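Local structure of CREG-like beta-barrel domain-containing protein (Agrobacterium tumefaciens, 3DNH) at residues L123-A126 against R127-R131; P133-K136 against L137-L141; D225-A229 against S230-R234. The protein is of unknown function but carries a CREG-like beta-barrel domain of the pyridoxamine 5'-phosphate oxidase family, whose relatives commonly bind FMN. One frame throughout, in Å; residues are numbered along the deposited sequence.

How the contacts relate
The three contacts, all local, follow in series along the chain from contact 1 to contact 3. Contacts 1 and 2 lie on consecutive helices, 121-131 and 135-138, both in the part of the chain related to pyridoxamine 5'-phosphate oxidases, with centres about 10 Å apart; I129 CD1 comes within 3.5 Å of A135 CB. Contact 3 is the hairpin of strands 223-227 and 232-236, in a separate three-stranded antiparallel sheet. Its centre is about 14 Å from that of contact 1, yet R131 CZ packs at 3.7 Å on L232 CD1. Contacts 2 and 3 do not touch (nearest atoms about 6 Å apart); helix 121-131 touches both, linking the barrel part of the chain to the three-stranded sheet.

Contact 1: residues L123-A126 against R127-R131; sequences LAIA and RYIAR
With CG trans to its backbone N (chi1 -175°), L123 turns its branched end out from the helix to where the guanidinium of R127 comes back to meet it. R127 takes the other course: its CG stands beside its own backbone N (chi1 -77°), and an extended chain from CG to NE carries the guanidinium back along the helix. The result is an apolar lid on a flat cation. L123 CG lies over the centre of one guanidinium face, 3.8 Å from R127 CZ, and L123 CD2 reaches R127 NH2 at the same separation, 3.8 Å. The leucine side chain offers no acceptor, so this is van der Waals contact alone. On its way the arginine passes close to the leucine carbonyl, with R127 CG 3.5 Å from L123 O.

I125 and I129 repeat the four-residue spacing more loosely, CG2 of I125 standing 4.2 Å from CG1 of I129. The methylene of Y128 rests against the carbonyl of A124, CB to O 3.3 Å, while its ring turns away from this turn of the helix. Its hydroxyl is hydrogen-bonded to N60, and its ring also packs on L102 of the second subunit.

Beneath the side chains the backbone supplies four successive bonds. R127 N gives to L123 O at 3.0 Å with an N-H...O angle of 170°, and I129 N gives to I125 O at 2.9 Å; Y128 N to A124 O and A130 N to A126 O complete the set, both more bent. The i to i+4 bonds and side-chain pairs mark an alpha-helix; the contacts of A124, R127 and Y128 with F70 of strand 69-74 place it against the barrel.

Contact 2: residues P133-K136 against L137-L141; sequences PKAK and LYLSL
Y138 lays one face of its ring over A135: the A135 CA lies 3.5 Å from the centroid of the Y138 ring and 19° off the ring normal, a CH-pi contact displaced toward the rim. The methyl continues the overlap toward the phenol end, with A135 CB 3.5 Å from Y138 CZ. This folding back depends on a chi1 of 60°, which sets Y138 CG between its own backbone N and carbonyl carbon and turns the ring toward the preceding residues instead of out from the helix. The carbonyl of K134 approaches the ring obliquely, its O 3.5 Å from Y138 CD2.

L139 comes to the same alanine from another direction. Its CD1 packs on A135 CB at 3.7 Å, and its backbone N donates to A135 O at 3.0 Å with an N-H...O angle of 163°.

The frame is the short helix 135-138, which follows helix 121-131 in the chain. Besides the four-residue bond from L139 N, within 133-136 K136 N bonds to P133 O, an i to i+3 bond as in a 3-10 turn. The buried methyl of A135 packs against Y128 and I129 of the longer helix, and L139 touches I125 there.

Farther along, S140 OG lies 3.4 Å from K136 O, at best a weak hydrogen bond. The hydroxyl of Y138 lies at the contact with the second subunit, hydrogen-bonded to D100 of that subunit, and the side chain also packs on L102 there.

Contact 3: residues D225-A229 against S230-R234; sequences DLASA and SDLAR
D225 OD1 receives R234 NH1 at 2.8 Å in a salt bridge with an N-H...O angle of 158°. The oxygen lies close to the guanidinium plane, at its edge, yet the donor comes to the carboxylate from above, and the two planes are 75° apart. The first torsion of R234 points CG away from its own N, the chain stays extended as far as NE, and a twist about CD-NE (chi4 74°) brings NH1 to the oxygen; on the way R234 CG brushes D225 OD1 at 3.3 Å. Both groups have second partners that help fix them: D225 OD2 is bonded to H37, and R234 NH2 forms a salt bridge to D220.

D225 and R234 form a non-hydrogen-bonded antiparallel pair. L226 and A233, the next pair, are hydrogen-bonded in both directions, L226 N giving to A233 O at 2.8 Å. On the face shared with D225 and R234, A227 CB meets L232 CD2 at 3.5 Å.

Toward the turn, S228 N donates to D231 O at 3.0 Å, while S228 OG accepts from D231 N at 3.1 Å, bracing the reversal through A229 and S230.

This beta hairpin lies in a three-stranded antiparallel sheet, with strand 223-227 between 215-220 and 232-236. L226 faces helix 199-206 through A200 and L203, while R234, on the other sheet face, touches H37 and T38 of helix 28-38.

Contact 1: residues L123-A126 against R127-R131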
ATOM      1  N   LEU A 123       5.313  16.381  20.547  1.00 37.13           N
ATOM      2  CA  LEU A 123       4.800  17.071  19.361  1.00 38.71           C
ATOM      3  C   LEU A 123       4.410  16.097  18.256  1.00 37.67           C
ATOM      4  O   LEU A 123       3.342  16.237  17.662  1.00 37.67           O
ATOM      5  CB  LEU A 123       5.839  18.063  18.851  1.00 38.61           C
ATOM      6  CG  LEU A 123       5.466  18.976  17.699  1.00 39.30           C
ATOM      7  CD1 LEU A 123       4.209  19.840  17.989  1.00 35.77           C
ATOM      8  CD2 LEU A 123       6.733  19.796  17.487  1.00 41.31           C
ATOM      9  N   ALA A 124       5.258  15.098  18.009  1.00 36.98           N
ATOM     10  CA  ALA A 124       5.035  14.152  16.927  1.00 36.59           C
ATOM     11  C   ALA A 124       3.793  13.307  17.223  1.00 37.61           C
ATOM     12  O   ALA A 124       3.012  12.971  16.323  1.00 36.60           O
ATOM     13  CB  ALA A 124       6.294  13.266  16.714  1.00 37.41           C
ATOM     14  N   ILE A 125       3.600  12.990  18.497  1.00 37.52           N
ATOM     15  CA  ILE A 125       2.398  12.270  18.969  1.00 38.61           C
ATOM     16  C   ILE A 125       1.131  13.034  18.660  1.00 37.17           C
ATOM     17  O   ILE A 125       0.158  12.486  18.144  1.00 37.42           O
ATOM     18  CB  ILE A 125       2.441  12.029  20.530  1.00 39.07           C
ATOM     19  CG1 ILE A 125       3.477  10.958  20.870  1.00 41.23           C
ATOM     20  CG2 ILE A 125       1.078  11.593  21.094  1.00 40.52           C
ATOM     21  CD1 ILE A 125       3.233   9.717  20.131  1.00 45.57           C
ATOM     22  N   ALA A 126       1.103  14.294  19.027  1.00 36.81           N
ATOM     23  CA  ALA A 126      -0.116  15.044  18.828  1.00 37.23           C
ATOM     24  C   ALA A 126      -0.415  15.182  17.304  1.00 37.64           C
ATOM     25  O   ALA A 126      -1.558  14.982  16.862  1.00 36.63           O
ATOM     26  CB  ALA A 126      -0.023  16.386  19.507  1.00 37.00           C
ATOM     27  N   ARG A 127       0.629  15.445  16.522  1.00 37.64           N
ATOM     28  CA  ARG A 127       0.486  15.519  15.057  1.00 38.74           C
ATOM     29  C   ARG A 127      -0.038  14.222  14.434  1.00 39.32           C
ATOM     30  O   ARG A 127      -0.897  14.239  13.543  1.00 39.10           O
ATOM     31  CB  ARG A 127       1.810  15.879  14.413  1.00 39.12           C
ATOM     32  CG  ARG A 127       2.181  17.303  14.510  1.00 39.31           C
ATOM     33  CD  ARG A 127       3.644  17.465  14.099  1.00 42.21           C
ATOM     34  NE  ARG A 127       4.053  18.865  14.147  1.00 42.02           N
ATOM     35  CZ  ARG A 127       5.287  19.314  13.936  1.00 44.09           C
ATOM     36  NH1 ARG A 127       6.299  18.464  13.714  1.00 42.23           N
ATOM     37  NH2 ARG A 127       5.502  20.635  13.978  1.00 43.74           N
ATOM     38  N   TYR A 128       0.472  13.088  14.917  1.00 38.91           N
ATOM     39  CA  TYR A 128       0.061  11.804  14.422  1.00 38.50           C
ATOM     40  C   TYR A 128      -1.386  11.436  14.784  1.00 38.28           C
ATOM     41  O   TYR A 128      -2.144  10.961  13.938  1.00 37.03           O
ATOM     42  CB  TYR A 128       1.005  10.762  15.011  1.00 38.18           C
ATOM     43  CG  TYR A 128       0.953   9.401  14.380  1.00 38.12           C
ATOM     44  CD1 TYR A 128       1.800   9.074  13.312  1.00 38.79           C
ATOM     45  CD2 TYR A 128       0.147   8.409  14.913  1.00 38.98           C
ATOM     46  CE1 TYR A 128       1.787   7.794  12.754  1.00 38.36           C
ATOM     47  CE2 TYR A 128       0.130   7.134  14.389  1.00 39.29           C
ATOM     48  CZ  TYR A 128       0.966   6.823  13.313  1.00 39.80           C
ATOM     49  OH  TYR A 128       0.966   5.532  12.825  1.00 40.32           O
ATOM     50  N   ILE A 129      -1.743  11.624  16.064  1.00 38.68           N
ATOM     51  CA  ILE A 129      -3.088  11.428  16.589  1.00 38.24           C
ATOM     52  C   ILE A 129      -4.149  12.210  15.805  1.00 38.71           C
ATOM     53  O   ILE A 129      -5.257  11.728  15.596  1.00 37.24           O
ATOM     54  CB  ILE A 129      -3.175  11.876  18.098  1.00 39.14           C
ATOM     55  CG1 ILE A 129      -2.538  10.836  19.057  1.00 39.78           C
ATOM     56  CG2 ILE A 129      -4.598  12.133  18.542  1.00 38.81           C
ATOM     57  CD1 ILE A 129      -2.875   9.476  18.753  1.00 41.39           C
ATOM     58  N   ALA A 130      -3.776  13.416  15.397  1.00 38.28           N
ATOM     59  CA  ALA A 130      -4.626  14.304  14.588  1.00 39.64           C
ATOM     60  C   ALA A 130      -5.102  13.595  13.311  1.00 39.77           C
ATOM     61  O   ALA A 130      -6.224  13.795  12.893  1.00 40.73           O
ATOM     62  CB  ALA A 130      -3.864  15.605  14.254  1.00 37.72           C
ATOM     63  N   ARG A 131      -4.274  12.720  12.734  1.00 39.93           N
ATOM     64  CA  ARG A 131      -4.644  11.994  11.524  1.00 40.44           C
ATOM     65  C   ARG A 131      -5.189  10.609  11.794  1.00 41.02           C
ATOM     66  O   ARG A 131      -5.979  10.089  10.994  1.00 41.36           O
ATOM     67  CB  ARG A 131      -3.436  11.886  10.566  1.00 40.36           C
ATOM     68  CG  ARG A 131      -3.155  13.098   9.774  1.00 40.68           C
ATOM     69  CD  ARG A 131      -1.940  12.816   8.856  1.00 42.98           C
ATOM     70  NE  ARG A 131      -1.861  13.790   7.790  1.00 42.54           N
ATOM     71  CZ  ARG A 131      -1.123  13.666   6.686  1.00 40.53           C
ATOM     72  NH1 ARG A 131      -0.397  12.576   6.468  1.00 35.92           N
ATOM     73  NH2 ARG A 131      -1.149  14.632   5.770  1.00 40.85           N
TER

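Contact 2: residues P133-K136 against L137-L141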
ATOM      1  N   PRO A 133      -6.768   8.773  14.856  1.00 42.16           N
ATOM      2  CA  PRO A 133      -7.273   8.797  16.238  1.00 42.41           C
ATOM      3  C   PRO A 133      -7.174   7.460  16.971  1.00 43.43           C
ATOM      4  O   PRO A 133      -7.162   7.442  18.194  1.00 43.70           O
ATOM      5  CB  PRO A 133      -8.736   9.276  16.087  1.00 42.87           C
ATOM      6  CG  PRO A 133      -9.108   8.954  14.721  1.00 42.32           C
ATOM      7  CD  PRO A 133      -7.834   9.095  13.887  1.00 41.32           C
ATOM      8  N   LYS A 134      -7.071   6.348  16.251  1.00 44.16           N
ATOM      9  CA  LYS A 134      -6.909   5.069  16.916  1.00 45.24           C
ATOM     10  C   LYS A 134      -5.521   4.924  17.531  1.00 44.82           C
ATOM     11  O   LYS A 134      -5.315   4.088  18.410  1.00 43.69           O
ATOM     12  CB  LYS A 134      -7.194   3.900  15.973  1.00 45.12           C
ATOM     13  CG  LYS A 134      -8.632   3.464  15.999  1.00 47.27           C
ATOM     14  CD  LYS A 134      -8.908   2.195  15.148  1.00 48.39           C
ATOM     15  CE  LYS A 134      -8.847   2.439  13.623  1.00 52.49           C
ATOM     16  NZ  LYS A 134      -8.713   3.896  13.184  1.00 53.17           N
ATOM     17  N   ALA A 135      -4.577   5.748  17.075  1.00 44.82           N
ATOM     18  CA  ALA A 135      -3.229   5.704  17.616  1.00 45.86           C
ATOM     19  C   ALA A 135      -3.250   6.030  19.118  1.00 46.28           C
ATOM     20  O   ALA A 135      -2.320   5.691  19.834  1.00 46.88           O
ATOM     21  CB  ALA A 135      -2.302   6.639  16.854  1.00 44.40           C
ATOM     22  N   LYS A 136      -4.325   6.682  19.569  1.00 46.67           N
ATOM     23  CA  LYS A 136      -4.506   7.054  20.972  1.00 47.61           C
ATOM     24  C   LYS A 136      -4.283   5.854  21.854  1.00 47.75           C
ATOM     25  O   LYS A 136      -3.896   5.992  23.010  1.00 47.97           O
ATOM     26  CB  LYS A 136      -5.907   7.633  21.225  1.00 47.52           C
ATOM     27  CG  LYS A 136      -6.153   8.985  20.549  1.00 47.47           C
ATOM     28  CD  LYS A 136      -7.570   9.496  20.841  1.00 49.07           C
ATOM     29  CE  LYS A 136      -8.230  10.111  19.602  1.00 51.18           C
ATOM     30  NZ  LYS A 136      -7.800  11.522  19.291  1.00 49.86           N
ATOM     31  N   LEU A 137      -4.499   4.675  21.271  1.00 48.06           N
ATOM     32  CA  LEU A 137      -4.405   3.415  21.968  1.00 47.97           C
ATOM     33  C   LEU A 137      -3.054   2.758  21.760  1.00 47.15           C
ATOM     34  O   LEU A 137      -2.354   2.496  22.738  1.00 46.82           O
ATOM     35  CB  LEU A 137      -5.544   2.474  21.529  1.00 48.70           C
ATOM     36  CG  LEU A 137      -5.975   1.299  22.422  1.00 50.11           C
ATOM     37  CD1 LEU A 137      -5.083   0.040  22.199  1.00 50.84           C
ATOM     38  CD2 LEU A 137      -6.065   1.702  23.921  1.00 50.85           C
ATOM     39  N   TYR A 138      -2.697   2.473  20.508  1.00 46.11           N
ATOM     40  CA  TYR A 138      -1.477   1.689  20.232  1.00 45.99           C
ATOM     41  C   TYR A 138      -0.138   2.417  20.398  1.00 46.23           C
ATOM     42  O   TYR A 138       0.902   1.772  20.432  1.00 47.04           O
ATOM     43  CB  TYR A 138      -1.536   0.958  18.891  1.00 45.39           C
ATOM     44  CG  TYR A 138      -1.694   1.837  17.670  1.00 46.29           C
ATOM     45  CD1 TYR A 138      -0.601   2.541  17.136  1.00 46.59           C
ATOM     46  CD2 TYR A 138      -2.936   1.939  17.014  1.00 47.90           C
ATOM     47  CE1 TYR A 138      -0.733   3.347  16.015  1.00 45.30           C
ATOM     48  CE2 TYR A 138      -3.079   2.738  15.881  1.00 45.08           C
ATOM     49  CZ  TYR A 138      -1.979   3.433  15.384  1.00 45.87           C
ATOM     50  OH  TYR A 138      -2.124   4.225  14.268  1.00 41.33           O
ATOM     51  N   LEU A 139      -0.157   3.751  20.463  1.00 46.65           N
ATOM     52  CA  LEU A 139       1.026   4.521  20.875  1.00 46.13           C
ATOM     53  C   LEU A 139       1.191   4.430  22.402  1.00 46.60           C
ATOM     54  O   LEU A 139       2.298   4.540  22.913  1.00 46.98           O
ATOM     55  CB  LEU A 139       0.932   5.991  20.444  1.00 45.65           C
ATOM     56  CG  LEU A 139       0.792   6.353  18.963  1.00 44.77           C
ATOM     57  CD1 LEU A 139       0.654   7.883  18.764  1.00 43.62           C
ATOM     58  CD2 LEU A 139       1.985   5.828  18.218  1.00 44.94           C
ATOM     59  N   SER A 140       0.085   4.230  23.127  1.00 46.62           N
ATOM     60  CA  SER A 140       0.133   4.070  24.587  1.00 46.51           C
ATOM     61  C   SER A 140       0.636   2.674  24.971  1.00 46.44           C
ATOM     62  O   SER A 140       0.621   2.299  26.147  1.00 45.70           O
ATOM     63  CB  SER A 140      -1.243   4.340  25.232  1.00 46.73           C
ATOM     64  OG  SER A 140      -1.510   5.729  25.369  1.00 45.66           O
ATOM     65  N   LEU A 141       1.078   1.911  23.975  1.00 46.67           N
ATOM     66  CA  LEU A 141       1.622   0.577  24.229  1.00 47.11           C
ATOM     67  C   LEU A 141       3.145   0.637  24.360  1.00 47.01           C
ATOM     68  O   LEU A 141       3.763   1.515  23.772  1.00 47.26           O
ATOM     69  CB  LEU A 141       1.194  -0.394  23.116  1.00 47.38           C
ATOM     70  CG  LEU A 141      -0.279  -0.854  23.201  1.00 48.22           C
ATOM     71  CD1 LEU A 141      -0.785  -1.479  21.881  1.00 48.29           C
ATOM     72  CD2 LEU A 141      -0.498  -1.789  24.395  1.00 46.80           C
TER

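Contact 3: residues D225-A229 against S230-R234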
ATOM      1  N   ASP A 225      -3.044  21.690   5.254  1.00 39.32           N
ATOM      2  CA  ASP A 225      -3.333  20.286   5.199  1.00 39.52           C
ATOM      3  C   ASP A 225      -4.532  20.107   6.054  1.00 38.95           C
ATOM      4  O   ASP A 225      -4.609  20.724   7.125  1.00 38.85           O
ATOM      5  CB  ASP A 225      -2.174  19.463   5.751  1.00 39.17           C
ATOM      6  CG  ASP A 225      -1.029  19.277   4.720  1.00 42.76           C
ATOM      7  OD1 ASP A 225      -1.148  19.644   3.539  1.00 47.48           O
ATOM      8  OD2 ASP A 225      -0.013  18.728   5.115  1.00 44.98           O
ATOM      9  N   LEU A 226      -5.455  19.244   5.607  1.00 39.80           N
ATOM     10  CA  LEU A 226      -6.664  18.880   6.392  1.00 38.74           C
ATOM     11  C   LEU A 226      -6.854  17.383   6.495  1.00 39.35           C
ATOM     12  O   LEU A 226      -6.404  16.641   5.618  1.00 38.40           O
ATOM     13  CB  LEU A 226      -7.933  19.537   5.813  1.00 39.02           C
ATOM     14  CG  LEU A 226      -7.772  21.039   5.562  1.00 37.93           C
ATOM     15  CD1 LEU A 226      -7.662  21.297   4.099  1.00 39.11           C
ATOM     16  CD2 LEU A 226      -8.951  21.737   6.193  1.00 40.89           C
ATOM     17  N   ALA A 227      -7.497  16.941   7.582  1.00 37.56           N
ATOM     18  CA  ALA A 227      -7.871  15.554   7.746  1.00 38.71           C
ATOM     19  C   ALA A 227      -9.317  15.379   8.228  1.00 40.11           C
ATOM     20  O   ALA A 227      -9.875  16.222   8.968  1.00 39.61           O
ATOM     21  CB  ALA A 227      -6.864  14.793   8.685  1.00 38.10           C
ATOM     22  N   SER A 228      -9.923  14.292   7.750  1.00 41.63           N
ATOM     23  CA  SER A 228     -11.173  13.760   8.292  1.00 41.51           C
ATOM     24  C   SER A 228     -10.850  12.336   8.669  1.00 42.46           C
ATOM     25  O   SER A 228      -9.692  11.929   8.580  1.00 43.34           O
ATOM     26  CB  SER A 228     -12.274  13.792   7.253  1.00 41.83           C
ATOM     27  OG  SER A 228     -12.023  12.841   6.234  1.00 42.39           O
ATOM     28  N   ALA A 229     -11.856  11.575   9.100  1.00 42.16           N
ATOM     29  CA  ALA A 229     -11.658  10.178   9.452  1.00 42.59           C
ATOM     30  C   ALA A 229     -11.229   9.276   8.273  1.00 42.71           C
ATOM     31  O   ALA A 229     -10.318   8.466   8.428  1.00 42.36           O
ATOM     32  CB  ALA A 229     -12.899   9.622  10.110  1.00 43.21           C
ATOM     33  N   SER A 230     -11.888   9.405   7.116  1.00 42.72           N
ATOM     34  CA  SER A 230     -11.565   8.574   5.946  1.00 42.93           C
ATOM     35  C   SER A 230     -10.619   9.204   4.916  1.00 42.11           C
ATOM     36  O   SER A 230     -10.030   8.467   4.120  1.00 42.02           O
ATOM     37  CB  SER A 230     -12.838   8.069   5.252  1.00 43.93           C
ATOM     38  OG  SER A 230     -13.612   9.139   4.725  1.00 46.22           O
ATOM     39  N   ASP A 231     -10.443  10.533   4.949  1.00 41.72           N
ATOM     40  CA  ASP A 231      -9.687  11.237   3.905  1.00 39.90           C
ATOM     41  C   ASP A 231      -8.692  12.313   4.369  1.00 38.59           C
ATOM     42  O   ASP A 231      -8.717  12.773   5.502  1.00 37.75           O
ATOM     43  CB  ASP A 231     -10.660  11.839   2.889  1.00 40.44           C
ATOM     44  CG  ASP A 231     -10.126  11.796   1.453  1.00 44.68           C
ATOM     45  OD1 ASP A 231     -10.925  12.137   0.547  1.00 49.71           O
ATOM     46  OD2 ASP A 231      -8.935  11.414   1.212  1.00 43.59           O
ATOM     47  N   LEU A 232      -7.799  12.704   3.463  1.00 36.54           N
ATOM     48  CA  LEU A 232      -6.861  13.813   3.680  1.00 36.28           C
ATOM     49  C   LEU A 232      -7.020  14.768   2.501  1.00 36.24           C
ATOM     50  O   LEU A 232      -7.277  14.310   1.361  1.00 36.39           O
ATOM     51  CB  LEU A 232      -5.385  13.323   3.753  1.00 34.87           C
ATOM     52  CG  LEU A 232      -4.982  12.305   4.831  1.00 34.46           C
ATOM     53  CD1 LEU A 232      -3.541  11.833   4.617  1.00 32.33           C
ATOM     54  CD2 LEU A 232      -5.187  12.847   6.259  1.00 35.09           C
ATOM     55  N   ALA A 233      -6.831  16.060   2.770  1.00 36.69           N
ATOM     56  CA  ALA A 233      -6.871  17.104   1.741  1.00 37.63           C
ATOM     57  C   ALA A 233      -5.718  18.090   1.925  1.00 37.88           C
ATOM     58  O   ALA A 233      -5.154  18.233   3.056  1.00 36.74           O
ATOM     59  CB  ALA A 233      -8.225  17.860   1.773  1.00 38.16           C
ATOM     60  N   ARG A 234      -5.325  18.714   0.812  1.00 37.21           N
ATOM     61  CA  ARG A 234      -4.402  19.843   0.844  1.00 37.53           C
ATOM     62  C   ARG A 234      -4.936  20.971  -0.031  1.00 37.39           C
ATOM     63  O   ARG A 234      -5.136  20.793  -1.239  1.00 38.13           O
ATOM     64  CB  ARG A 234      -2.963  19.468   0.411  1.00 38.48           C
ATOM     65  CG  ARG A 234      -2.057  20.699   0.550  1.00 41.60           C
ATOM     66  CD  ARG A 234      -0.644  20.412   0.333  1.00 44.96           C
ATOM     67  NE  ARG A 234       0.237  21.583   0.394  1.00 45.46           N
ATOM     68  CZ  ARG A 234       0.633  22.259   1.484  1.00 44.81           C
ATOM     69  NH1 ARG A 234       0.192  21.958   2.718  1.00 40.67           N
ATOM     70  NH2 ARG A 234       1.512  23.265   1.318  1.00 40.08           N
TER